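Local coordinates for Sca-family protein (PDB 4LQ8) that is a rickettsial antigen of the Sca family, probably involved in cell adhesion, this chain being its N-terminal head portion, at residues Ala243-Val257 and Tyr294-Val306. Residues are numbered along the deposited sequence; the frame is centred on the assembly and turned at random.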
ATOM      1  N   ALA A 243       8.245   1.022   5.176  1.00 22.27           N
ATOM      2  CA  ALA A 243       8.786   2.088   4.338  1.00 23.23           C
ATOM      3  C   ALA A 243      10.222   2.342   4.800  1.00 28.46           C
ATOM      4  O   ALA A 243      10.520   2.148   5.979  1.00 28.93           O
ATOM      5  CB  ALA A 243       7.960   3.349   4.540  1.00 24.04           C
ATOM      6  N   LEU A 244      11.115   2.735   3.891  1.00 23.60           N
ATOM      7  CA  LEU A 244      12.493   3.026   4.285  1.00 23.64           C
ATOM      8  C   LEU A 244      12.727   4.511   4.160  1.00 28.60           C
ATOM      9  O   LEU A 244      12.207   5.136   3.228  1.00 27.81           O
ATOM     10  CB  LEU A 244      13.519   2.289   3.398  1.00 23.80           C
ATOM     11  CG  LEU A 244      13.633   0.774   3.542  1.00 28.21           C
ATOM     12  CD1 LEU A 244      14.731   0.240   2.643  1.00 29.51           C
ATOM     13  CD2 LEU A 244      13.910   0.348   4.992  1.00 27.34           C
ATOM     14  N   LYS A 245      13.582   5.062   5.030  1.00 24.93           N
ATOM     15  CA  LYS A 245      13.989   6.466   4.969  1.00 25.23           C
ATOM     16  C   LYS A 245      14.882   6.685   3.735  1.00 27.69           C
ATOM     17  O   LYS A 245      15.314   5.702   3.122  1.00 26.09           O
ATOM     18  CB  LYS A 245      14.730   6.866   6.259  1.00 27.68           C
ATOM     19  CG  LYS A 245      13.861   6.738   7.520  1.00 32.28           C
ATOM     20  CD  LYS A 245      14.428   7.521   8.689  1.00 40.12           C
ATOM     21  CE  LYS A 245      15.478   6.777   9.452  1.00 56.46           C
ATOM     22  NZ  LYS A 245      16.138   7.642  10.466  1.00 70.86           N
ATOM     23  N   ALA A 246      15.179   7.960   3.383  1.00 25.97           N
ATOM     24  CA  ALA A 246      16.015   8.316   2.206  1.00 25.88           C
ATOM     25  C   ALA A 246      17.391   7.632   2.172  1.00 29.93           C
ATOM     26  O   ALA A 246      17.917   7.408   1.083  1.00 29.66           O
ATOM     27  CB  ALA A 246      16.183   9.832   2.096  1.00 26.56           C
ATOM     28  N   ASP A 247      17.962   7.294   3.346  1.00 26.73           N
ATOM     29  CA  ASP A 247      19.290   6.645   3.424  1.00 26.78           C
ATOM     30  C   ASP A 247      19.175   5.104   3.515  1.00 30.01           C
ATOM     31  O   ASP A 247      20.149   4.431   3.840  1.00 30.37           O
ATOM     32  CB  ASP A 247      20.107   7.221   4.615  1.00 28.66           C
ATOM     33  CG  ASP A 247      19.517   6.968   6.011  1.00 39.82           C
ATOM     34  OD1 ASP A 247      18.465   6.304   6.107  1.00 36.40           O
ATOM     35  OD2 ASP A 247      20.091   7.472   7.001  1.00 50.28           O
ATOM     36  N   GLY A 248      17.976   4.586   3.294  1.00 26.30           N
ATOM     37  CA  GLY A 248      17.711   3.154   3.316  1.00 26.70           C
ATOM     38  C   GLY A 248      17.544   2.511   4.680  1.00 31.13           C
ATOM     39  O   GLY A 248      17.493   1.287   4.769  1.00 31.49           O
ATOM     40  N   THR A 249      17.453   3.305   5.756  1.00 27.97           N
ATOM     41  CA  THR A 249      17.265   2.753   7.109  1.00 27.92           C
ATOM     42  C   THR A 249      15.771   2.728   7.480  1.00 32.53           C
ATOM     43  O   THR A 249      14.965   3.479   6.918  1.00 30.64           O
ATOM     44  CB  THR A 249      18.097   3.516   8.162  1.00 28.97           C
ATOM     45  OG1 THR A 249      17.648   4.861   8.203  1.00 29.69           O
ATOM     46  CG2 THR A 249      19.584   3.486   7.878  1.00 22.08           C
ATOM     47  N   LYS A 250      15.415   1.884   8.448  1.00 30.99           N
ATOM     48  CA  LYS A 250      14.036   1.725   8.897  1.00 30.88           C
ATOM     49  C   LYS A 250      13.593   2.878   9.789  1.00 35.88           C
ATOM     50  O   LYS A 250      14.413   3.419  10.528  1.00 36.93           O
ATOM     51  CB  LYS A 250      13.830   0.350   9.564  1.00 33.86           C
ATOM     52  CG  LYS A 250      14.019  -0.808   8.564  1.00 41.99           C
ATOM     53  CD  LYS A 250      13.598  -2.179   9.074  1.00 52.43           C
ATOM     54  CE  LYS A 250      14.599  -2.857   9.977  1.00 70.41           C
ATOM     55  NZ  LYS A 250      14.357  -2.542  11.409  1.00 82.56           N
ATOM     56  N   PRO A 251      12.326   3.337   9.706  1.00 31.06           N
ATOM     57  CA  PRO A 251      11.903   4.426  10.600  1.00 31.50           C
ATOM     58  C   PRO A 251      11.579   3.864  11.987  1.00 38.65           C
ATOM     59  O   PRO A 251      11.579   2.635  12.174  1.00 39.18           O
ATOM     60  CB  PRO A 251      10.617   4.918   9.937  1.00 32.08           C
ATOM     61  CG  PRO A 251      10.033   3.690   9.307  1.00 34.74           C
ATOM     62  CD  PRO A 251      11.197   2.841   8.887  1.00 30.54           C
ATOM     63  N   SER A 252      11.250   4.740  12.942  1.00 36.58           N
ATOM     64  CA  SER A 252      10.837   4.246  14.254  1.00 38.44           C
ATOM     65  C   SER A 252       9.387   3.725  14.142  1.00 41.60           C
ATOM     66  O   SER A 252       8.652   4.117  13.226  1.00 40.17           O
ATOM     67  CB  SER A 252      10.941   5.345  15.313  1.00 43.60           C
ATOM     68  OG  SER A 252      10.078   6.428  15.008  1.00 54.51           O
ATOM     69  N   LYS A 253       8.996   2.830  15.055  1.00 39.21           N
ATOM     70  CA  LYS A 253       7.658   2.242  15.157  1.00 39.64           C
ATOM     71  C   LYS A 253       6.564   3.309  15.143  1.00 43.82           C
ATOM     72  O   LYS A 253       5.524   3.078  14.536  1.00 42.29           O
ATOM     73  CB  LYS A 253       7.533   1.402  16.449  1.00 42.58           C
ATOM     74  CG  LYS A 253       8.051  -0.023  16.328  1.00 58.00           C
ATOM     75  CD  LYS A 253       7.998  -0.731  17.683  1.00 69.03           C
ATOM     76  CE  LYS A 253       8.347  -2.199  17.617  1.00 81.99           C
ATOM     77  NZ  LYS A 253       9.805  -2.430  17.430  1.00 92.55           N
ATOM     78  N   ASP A 254       6.803   4.469  15.797  1.00 42.28           N
ATOM     79  CA  ASP A 254       5.825   5.565  15.893  1.00 43.02           C
ATOM     80  C   ASP A 254       5.545   6.315  14.593  1.00 43.98           C
ATOM     81  O   ASP A 254       4.487   6.924  14.482  1.00 43.38           O
ATOM     82  CB  ASP A 254       6.216   6.568  16.996  1.00 47.15           C
ATOM     83  CG  ASP A 254       5.785   6.118  18.388  1.00 67.57           C
ATOM     84  OD1 ASP A 254       4.581   5.813  18.571  1.00 68.02           O
ATOM     85  OD2 ASP A 254       6.659   6.042  19.289  1.00 81.05           O
ATOM     86  N   LYS A 255       6.473   6.294  13.636  1.00 39.37           N
ATOM     87  CA  LYS A 255       6.357   6.993  12.350  1.00 38.75           C
ATOM     88  C   LYS A 255       6.183   6.035  11.166  1.00 40.21           C
ATOM     89  O   LYS A 255       6.010   6.484  10.031  1.00 40.71           O
ATOM     90  CB  LYS A 255       7.616   7.851  12.111  1.00 42.32           C
ATOM     91  CG  LYS A 255       7.744   9.037  13.054  1.00 56.57           C
ATOM     92  CD  LYS A 255       8.929   9.913  12.673  1.00 68.39           C
ATOM     93  CE  LYS A 255       9.146  11.065  13.628  1.00 83.33           C
ATOM     94  NZ  LYS A 255       8.103  12.119  13.489  1.00 98.13           N
ATOM     95  N   ALA A 256       6.247   4.729  11.430  1.00 34.16           N
ATOM     96  CA  ALA A 256       6.234   3.672  10.424  1.00 31.33           C
ATOM     97  C   ALA A 256       4.946   3.491   9.656  1.00 31.76           C
ATOM     98  O   ALA A 256       3.880   3.354  10.240  1.00 30.55           O
ATOM     99  CB  ALA A 256       6.626   2.356  11.051  1.00 31.74           C
ATOM    100  N   VAL A 257       5.073   3.443   8.338  1.00 26.41           N
ATOM    101  CA  VAL A 257       3.989   3.109   7.406  1.00 25.31           C
ATOM    102  C   VAL A 257       4.489   1.939   6.576  1.00 26.50           C
ATOM    103  O   VAL A 257       5.687   1.666   6.579  1.00 25.51           O
ATOM    104  CB  VAL A 257       3.450   4.282   6.576  1.00 28.24           C
ATOM    105  CG1 VAL A 257       2.585   5.186   7.448  1.00 27.18           C
ATOM    106  CG2 VAL A 257       4.579   5.048   5.893  1.00 27.80           C
ATOM    107  N   TYR A 294       7.244   5.931  -3.595  1.00 23.88           N
ATOM    108  CA  TYR A 294       7.660   6.783  -2.483  1.00 23.73           C
ATOM    109  C   TYR A 294       6.474   7.556  -1.969  1.00 28.58           C
ATOM    110  O   TYR A 294       5.452   7.669  -2.663  1.00 27.48           O
ATOM    111  CB  TYR A 294       8.874   7.702  -2.819  1.00 23.37           C
ATOM    112  CG  TYR A 294       8.561   8.940  -3.625  1.00 22.09           C
ATOM    113  CD1 TYR A 294       8.652   8.931  -5.015  1.00 23.52           C
ATOM    114  CD2 TYR A 294       8.241  10.146  -2.996  1.00 21.46           C
ATOM    115  CE1 TYR A 294       8.444  10.096  -5.759  1.00 23.90           C
ATOM    116  CE2 TYR A 294       7.996  11.304  -3.731  1.00 21.73           C
ATOM    117  CZ  TYR A 294       8.115  11.281  -5.111  1.00 29.80           C
ATOM    118  OH  TYR A 294       7.890  12.437  -5.815  1.00 29.64           O
ATOM    119  N   ILE A 295       6.614   8.082  -0.747  1.00 25.85           N
ATOM    120  CA  ILE A 295       5.605   8.883  -0.069  1.00 26.50           C
ATOM    121  C   ILE A 295       6.308   9.957   0.748  1.00 32.63           C
ATOM    122  O   ILE A 295       7.445   9.780   1.194  1.00 33.63           O
ATOM    123  CB  ILE A 295       4.672   8.021   0.871  1.00 28.81           C
ATOM    124  CG1 ILE A 295       5.500   7.185   1.861  1.00 28.91           C
ATOM    125  CG2 ILE A 295       3.716   7.111   0.067  1.00 30.47           C
ATOM    126  CD1 ILE A 295       5.037   7.162   3.138  1.00 38.60           C
ATOM    127  N   GLU A 296       5.598  11.034   0.984  1.00 29.22           N
ATOM    128  CA  GLU A 296       5.977  12.089   1.897  1.00 29.83           C
ATOM    129  C   GLU A 296       5.045  11.785   3.066  1.00 33.10           C
ATOM    130  O   GLU A 296       3.880  11.519   2.821  1.00 31.66           O
ATOM    131  CB  GLU A 296       5.683  13.453   1.280  1.00 31.21           C
ATOM    132  CG  GLU A 296       6.488  14.552   1.939  1.00 40.19           C
ATOM    133  CD  GLU A 296       6.260  15.926   1.347  1.00 58.55           C
ATOM    134  OE1 GLU A 296       5.871  16.025   0.158  1.00 45.68           O
ATOM    135  OE2 GLU A 296       6.488  16.911   2.082  1.00 53.49           O
ATOM    136  N   HIS A 297       5.564  11.676   4.290  1.00 29.62           N
ATOM    137  CA  HIS A 297       4.794  11.299   5.470  1.00 28.60           C
ATOM    138  C   HIS A 297       5.421  11.980   6.666  1.00 34.81           C
ATOM    139  O   HIS A 297       6.626  11.807   6.915  1.00 34.97           O
ATOM    140  CB  HIS A 297       4.829   9.762   5.648  1.00 28.65           C
ATOM    141  CG  HIS A 297       3.510   9.187   6.092  1.00 31.12           C
ATOM    142  ND1 HIS A 297       3.155   9.131   7.442  1.00 31.87           N
ATOM    143  CD2 HIS A 297       2.482   8.712   5.346  1.00 31.04           C
ATOM    144  CE1 HIS A 297       1.943   8.604   7.470  1.00 30.68           C
ATOM    145  NE2 HIS A 297       1.495   8.331   6.234  1.00 30.70           N
ATOM    146  N   GLY A 298       4.628  12.775   7.380  1.00 31.83           N
ATOM    147  CA  GLY A 298       5.109  13.562   8.516  1.00 32.53           C
ATOM    148  C   GLY A 298       6.239  14.510   8.132  1.00 37.38           C
ATOM    149  O   GLY A 298       7.170  14.716   8.909  1.00 38.24           O
ATOM    150  N   GLY A 299       6.196  15.024   6.906  1.00 34.14           N
ATOM    151  CA  GLY A 299       7.229  15.916   6.385  1.00 35.35           C
ATOM    152  C   GLY A 299       8.522  15.242   5.941  1.00 40.59           C
ATOM    153  O   GLY A 299       9.471  15.937   5.569  1.00 40.87           O
ATOM    154  N   GLU A 300       8.582  13.886   5.951  1.00 35.04           N
ATOM    155  CA  GLU A 300       9.775  13.136   5.536  1.00 32.83           C
ATOM    156  C   GLU A 300       9.454  12.274   4.326  1.00 34.63           C
ATOM    157  O   GLU A 300       8.307  11.888   4.122  1.00 32.88           O
ATOM    158  CB  GLU A 300      10.309  12.249   6.678  1.00 34.31           C
ATOM    159  CG  GLU A 300      10.795  12.999   7.913  1.00 52.49           C
ATOM    160  CD  GLU A 300      12.093  13.763   7.736  1.00 79.33           C
ATOM    161  OE1 GLU A 300      13.165  13.122   7.786  1.00 90.01           O
ATOM    162  OE2 GLU A 300      12.037  14.999   7.540  1.00 72.02           O
ATOM    163  N   ILE A 301      10.480  11.925   3.556  1.00 30.40           N
ATOM    164  CA  ILE A 301      10.356  11.075   2.385  1.00 27.83           C
ATOM    165  C   ILE A 301      10.723   9.647   2.742  1.00 27.66           C
ATOM    166  O   ILE A 301      11.716   9.411   3.409  1.00 27.29           O
ATOM    167  CB  ILE A 301      11.176  11.630   1.175  1.00 30.73           C
ATOM    168  CG1 ILE A 301      10.558  12.959   0.636  1.00 31.89           C
ATOM    169  CG2 ILE A 301      11.336  10.578   0.059  1.00 29.31           C
ATOM    170  CD1 ILE A 301       9.223  12.831  -0.249  1.00 38.36           C
ATOM    171  N   TYR A 302       9.918   8.703   2.278  1.00 21.81           N
ATOM    172  CA  TYR A 302      10.171   7.283   2.455  1.00 21.23           C
ATOM    173  C   TYR A 302       9.919   6.614   1.125  1.00 24.38           C
ATOM    174  O   TYR A 302       9.059   7.071   0.375  1.00 22.69           O
ATOM    175  CB  TYR A 302       9.203   6.651   3.482  1.00 21.31           C
ATOM    176  CG  TYR A 302       9.273   7.261   4.859  1.00 24.90           C
ATOM    177  CD1 TYR A 302      10.131   6.750   5.826  1.00 27.52           C
ATOM    178  CD2 TYR A 302       8.451   8.320   5.213  1.00 25.87           C
ATOM    179  CE1 TYR A 302      10.200   7.308   7.101  1.00 28.81           C
ATOM    180  CE2 TYR A 302       8.530   8.903   6.475  1.00 27.54           C
ATOM    181  CZ  TYR A 302       9.387   8.377   7.426  1.00 34.94           C
ATOM    182  OH  TYR A 302       9.453   8.955   8.669  1.00 35.54           O
ATOM    183  N   THR A 303      10.624   5.504   0.849  1.00 20.77           N
ATOM    184  CA  THR A 303      10.336   4.713  -0.336  1.00 19.88           C
ATOM    185  C   THR A 303       9.619   3.464   0.159  1.00 24.36           C
ATOM    186  O   THR A 303       9.782   3.081   1.324  1.00 23.47           O
ATOM    187  CB  THR A 303      11.600   4.374  -1.131  1.00 21.46           C
ATOM    188  OG1 THR A 303      12.484   3.603  -0.304  1.00 23.41           O
ATOM    189  CG2 THR A 303      12.306   5.620  -1.674  1.00 16.16           C
ATOM    190  N   LEU A 304       8.827   2.834  -0.715  1.00 21.88           N
ATOM    191  CA  LEU A 304       8.178   1.570  -0.404  1.00 22.55           C
ATOM    192  C   LEU A 304       8.878   0.504  -1.258  1.00 26.12           C
ATOM    193  O   LEU A 304       9.525   0.860  -2.237  1.00 25.51           O
ATOM    194  CB  LEU A 304       6.649   1.620  -0.636  1.00 22.53           C
ATOM    195  CG  LEU A 304       5.865   2.694   0.178  1.00 28.47           C
ATOM    196  CD1 LEU A 304       4.405   2.601  -0.113  1.00 28.76           C
ATOM    197  CD2 LEU A 304       5.989   2.455   1.666  1.00 33.70           C
ATOM    198  N   ALA A 305       8.756  -0.792  -0.895  1.00 22.42           N
ATOM    199  CA  ALA A 305       9.468  -1.891  -1.562  1.00 22.78           C
ATOM    200  C   ALA A 305       8.779  -2.400  -2.819  1.00 25.35           C
ATOM    201  O   ALA A 305       8.800  -3.592  -3.095  1.00 25.39           O
ATOM    202  CB  ALA A 305       9.688  -3.029  -0.567  1.00 23.49           C
ATOM    203  N   VAL A 306       8.152  -1.510  -3.564  1.00 22.33           N
ATOM    204  CA  VAL A 306       7.398  -1.890  -4.762  1.00 22.37           C
ATOM    205  C   VAL A 306       7.687  -0.915  -5.913  1.00 25.23           C
ATOM    206  O   VAL A 306       7.704   0.310  -5.719  1.00 24.55           O
ATOM    207  CB  VAL A 306       5.872  -2.048  -4.415  1.00 25.58           C
ATOM    208  CG1 VAL A 306       5.161  -0.701  -4.165  1.00 23.87           C
ATOM    209  CG2 VAL A 306       5.137  -2.888  -5.455  1.00 25.58           C
TER
HETATM  210  O   HOH W   1      14.707   4.794   0.529  1.00 20.99           O
HETATM  211  O   HOH W   2      13.845  10.041   4.909  1.00 27.05           O
HETATM  212  O   HOH W   3       5.312   9.072   9.301  1.00 32.56           O
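Leu244 O accepts from Thr303 N at 2.9 Å, and the CA of Tyr302 leans on the same oxygen in a CH...O contact. The return bond, from Leu244 N to Thr303 O, is also 2.9 Å and nearly straight, with 163° at the hydrogen; together the two lock Leu244 and Thr303 into an antiparallel hydrogen-bonded pair.

Past this pair two waters bridge the segments. One water accepts from Ala246 N and donates to Ile301 O, where the type I turn from Lys245 to Gly248 bends the chain off; another joins Lys245 O to the hydroxyl of Thr303.

On the opposite face of the sheet from Leu244 and Thr303 lies the Tyr302 ring. Its CG stands beside the backbone N (chi1 -60°), which lays the side chain alongside that of Lys245, both pointing the same way. CE1 of Tyr302 touches Lys245 CG and Pro251 CB, each at 3.7 Å, while Lys255 crosses near the hydroxyl at about a right angle. Ala243 CB touches both Tyr302 CB (3.7 Å) and Leu304 CD2 (3.6 Å).

Farther along, Val257 splits its two methyls: CG1 sits over one face of the His297 imidazole, 3.7 Å from the centroid, a CH-pi contact, and CG2 meets Ile295 CD1 tip to tip at 3.5 Å. The imidazole is held at both nitrogens, ND1 through a water shared with Lys255 O and NE2 by Glu145 of helix 135-155. The end of strand 236-245 thus pairs with one arm, 300-304, of a type I' beta-hairpin, and the loop that follows covers Tyr302 and His297.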